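Terminal uridylyltransferase 1 (Trypanosoma brucei, PDB 5IDO) adds uridines from UTP to the 3' ends of guide RNAs, ribosomal RNA and some mRNAs in mitochondrial RNA editing. Local coordinates at residues N145-I150 against L287-F292. Sequence-based numbering, arbitrary orientation.
Sequences NAVRSI and LSFRAF. With UTP (uridine 5'-triphosphate), chain B.
Phe289 reaches helix 143-156 with the CZ end of its ring, laying one face against Ala146 and its edge against Val147 and Ile150. It follows directly on strand 285-288, and chi1 of -59° sets CG anti to the carbonyl carbon, beside the backbone N; from there the long, flat side chain spans the gap to the helix. Phe289 CZ comes within 3.5 Å of Ala146 CB, with CE1 and CE2 each 3.8 Å from the same methyl; Phe289 CE2 also lies 3.8 Å from Val147 CG2. Ala146 CB thus makes a CH-pi contact, 22° off the ring normal and displaced toward the rim, whereas Val147 CG2 lies in the ring plane. The single methyl of alanine lets the ring come close to the helix backbone, and the branched valine flanks it. Ile150, one turn after Ala146, uses both branches: CG1 approaches Phe289 CZ at 4.2 Å near the ring plane, and CG2 meets Leu287 CD1 at 4.1 Å, Ile150 and Leu287 crossing nearly at right angles. All five residues are apolar and buried, and Trp100 of helix 80-100 also touches Ala146 and Ile150. Past this contact the chain runs on to Phe292, whose CD2 lies 3.4 Å from UTP O2. Such helix-on-sheet packing belongs to the palm of the nucleotidyltransferase fold, where helices back the central mixed sheet and the chain leaving strand 285-288 carries Phe292 to the UTP pocket.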
loop_
_atom_site.group_PDB
_atom_site.type_symbol
_atom_site.label_atom_id
_atom_site.label_comp_id
_atom_site.label_asym_id
_atom_site.label_seq_id
_atom_site.Cartn_x
_atom_site.Cartn_y
_atom_site.Cartn_z
ATOM N N ASN A 145 -15.554 -1.602 -18.123
ATOM C CA ASN A 145 -16.948 -1.936 -17.871
ATOM C C ASN A 145 -17.180 -2.358 -16.424
ATOM O O ASN A 145 -18.208 -2.034 -15.835
ATOM C CB ASN A 145 -17.411 -3.031 -18.832
ATOM C CG ASN A 145 -17.213 -2.647 -20.286
ATOM O OD1 ASN A 145 -16.597 -3.384 -21.056
ATOM N ND2 ASN A 145 -17.726 -1.483 -20.666
ATOM N N ALA A 146 -16.219 -3.077 -15.854
ATOM C CA ALA A 146 -16.299 -3.484 -14.454
ATOM C C ALA A 146 -16.337 -2.277 -13.516
ATOM O O ALA A 146 -17.046 -2.286 -12.510
ATOM C CB ALA A 146 -15.131 -4.383 -14.101
ATOM N N VAL A 147 -15.575 -1.241 -13.854
ATOM C CA VAL A 147 -15.524 -0.027 -13.038
ATOM C C VAL A 147 -16.882 0.658 -12.975
ATOM O O VAL A 147 -17.357 1.004 -11.896
ATOM C CB VAL A 147 -14.478 0.976 -13.568
ATOM C CG1 VAL A 147 -14.759 2.382 -13.046
ATOM C CG2 VAL A 147 -13.080 0.526 -13.185
ATOM N N ARG A 148 -17.509 0.843 -14.133
ATOM C CA ARG A 148 -18.803 1.513 -14.190
ATOM C C ARG A 148 -19.899 0.686 -13.512
ATOM O O ARG A 148 -20.799 1.240 -12.881
ATOM C CB ARG A 148 -19.176 1.815 -15.641
ATOM C CG ARG A 148 -18.046 2.463 -16.429
ATOM C CD ARG A 148 -18.536 3.125 -17.708
ATOM N NE ARG A 148 -19.283 4.350 -17.437
ATOM C CZ ARG A 148 -20.597 4.473 -17.584
ATOM N NH1 ARG A 148 -21.317 3.444 -18.011
ATOM N NH2 ARG A 148 -21.190 5.629 -17.313
ATOM N N SER A 149 -19.806 -0.636 -13.627
ATOM C CA SER A 149 -20.782 -1.532 -13.010
ATOM C C SER A 149 -20.737 -1.480 -11.482
ATOM O O SER A 149 -21.772 -1.313 -10.838
ATOM C CB SER A 149 -20.567 -2.974 -13.485
ATOM O OG SER A 149 -20.756 -3.084 -14.887
ATOM N N ILE A 150 -19.548 -1.625 -10.901
ATOM C CA ILE A 150 -19.420 -1.615 -9.442
ATOM C C ILE A 150 -19.752 -0.235 -8.901
ATOM O O ILE A 150 -20.375 -0.103 -7.847
ATOM C CB ILE A 150 -18.011 -2.014 -8.973
ATOM C CG1 ILE A 150 -17.657 -3.410 -9.474
ATOM C CG2 ILE A 150 -17.931 -1.984 -7.446
ATOM C CD1 ILE A 150 -18.450 -4.502 -8.804
ATOM N N LEU A 287 -10.115 0.454 -5.443
ATOM C CA LEU A 287 -10.609 -0.860 -5.851
ATOM C C LEU A 287 -10.101 -1.204 -7.246
ATOM O O LEU A 287 -10.425 -0.520 -8.213
ATOM C CB LEU A 287 -12.145 -0.892 -5.801
ATOM C CG LEU A 287 -12.933 -2.164 -6.173
ATOM C CD1 LEU A 287 -14.312 -2.107 -5.546
ATOM C CD2 LEU A 287 -13.071 -2.338 -7.679
ATOM N N SER A 288 -9.305 -2.262 -7.352
ATOM C CA SER A 288 -8.823 -2.711 -8.654
ATOM C C SER A 288 -9.207 -4.168 -8.890
ATOM O O SER A 288 -9.750 -4.825 -8.004
ATOM C CB SER A 288 -7.310 -2.537 -8.766
ATOM O OG SER A 288 -6.647 -3.272 -7.758
ATOM N N PHE A 289 -8.910 -4.677 -10.079
ATOM C CA PHE A 289 -9.377 -6.005 -10.457
ATOM C C PHE A 289 -8.232 -6.961 -10.760
ATOM O O PHE A 289 -8.448 -8.052 -11.295
ATOM C CB PHE A 289 -10.316 -5.910 -11.666
ATOM C CG PHE A 289 -11.523 -5.045 -11.427
ATOM C CD1 PHE A 289 -12.653 -5.561 -10.809
ATOM C CD2 PHE A 289 -11.526 -3.714 -11.811
ATOM C CE1 PHE A 289 -13.765 -4.767 -10.580
ATOM C CE2 PHE A 289 -12.636 -2.915 -11.585
ATOM C CZ PHE A 289 -13.756 -3.444 -10.970
ATOM N N ARG A 290 -7.014 -6.560 -10.408
ATOM C CA ARG A 290 -5.845 -7.386 -10.689
ATOM C C ARG A 290 -5.225 -7.933 -9.407
ATOM O O ARG A 290 -5.445 -7.397 -8.320
ATOM C CB ARG A 290 -4.815 -6.588 -11.494
ATOM C CG ARG A 290 -5.398 -5.953 -12.752
ATOM C CD ARG A 290 -4.322 -5.371 -13.660
ATOM N NE ARG A 290 -4.894 -4.536 -14.714
ATOM C CZ ARG A 290 -4.185 -3.948 -15.673
ATOM N NH1 ARG A 290 -2.871 -4.109 -15.720
ATOM N NH2 ARG A 290 -4.788 -3.201 -16.588
ATOM N N ALA A 291 -4.455 -9.011 -9.538
ATOM C CA ALA A 291 -3.918 -9.723 -8.380
ATOM C C ALA A 291 -2.443 -9.421 -8.126
ATOM O O ALA A 291 -1.847 -9.972 -7.200
ATOM C CB ALA A 291 -4.115 -11.220 -8.556
ATOM N N PHE A 292 -1.869 -8.539 -8.942
ATOM C CA PHE A 292 -0.439 -8.239 -8.905
ATOM C C PHE A 292 0.038 -7.767 -7.531
ATOM O O PHE A 292 1.153 -8.083 -7.109
ATOM C CB PHE A 292 -0.095 -7.180 -9.960
ATOM C CG PHE A 292 -0.605 -5.799 -9.630
ATOM C CD1 PHE A 292 -1.918 -5.447 -9.897
ATOM C CD2 PHE A 292 0.232 -4.856 -9.052
ATOM C CE1 PHE A 292 -2.390 -4.181 -9.593
ATOM C CE2 PHE A 292 -0.236 -3.588 -8.744
ATOM C CZ PHE A 292 -1.548 -3.251 -9.016
HETATM P PA UTP B . 2.714 1.775 -2.581
HETATM O O1A UTP B . 4.042 2.025 -3.266
HETATM O O2A UTP B . 1.470 2.447 -3.121
HETATM O O3A UTP B . 2.907 2.069 -1.005
HETATM O "O5'" UTP B . 2.479 0.185 -2.570
HETATM P PB UTP B . 1.737 2.576 -0.014
HETATM O O1B UTP B . 0.382 2.497 -0.683
HETATM O O2B UTP B . 1.932 1.863 1.307
HETATM O O3B UTP B . 2.207 4.095 0.240
HETATM P PG UTP B . 1.736 5.369 -0.622
HETATM O O1G UTP B . 0.905 4.851 -1.769
HETATM O O2G UTP B . 3.065 5.943 -1.054
HETATM O O3G UTP B . 0.962 6.212 0.365
HETATM C "C5'" UTP B . 1.160 -0.308 -2.361
HETATM C "C4'" UTP B . 1.050 -1.695 -2.964
HETATM O "O4'" UTP B . 0.908 -1.588 -4.383
HETATM C "C1'" UTP B . 1.622 -2.646 -5.027
HETATM C "C2'" UTP B . 2.331 -3.433 -3.936
HETATM O "O2'" UTP B . 1.569 -4.607 -3.650
HETATM C "C3'" UTP B . 2.304 -2.521 -2.731
HETATM O "O3'" UTP B . 2.241 -3.258 -1.506
HETATM N N1 UTP B . 2.604 -2.094 -5.966
HETATM C C6 UTP B . 2.976 -0.810 -5.874
HETATM C C2 UTP B . 3.176 -2.923 -6.957
HETATM O O2 UTP B . 2.823 -4.120 -7.039
HETATM N N3 UTP B . 4.079 -2.430 -7.815
HETATM C C4 UTP B . 4.458 -1.148 -7.743
HETATM O O4 UTP B . 5.302 -0.705 -8.551
HETATM C C5 UTP B . 3.915 -0.311 -6.770
#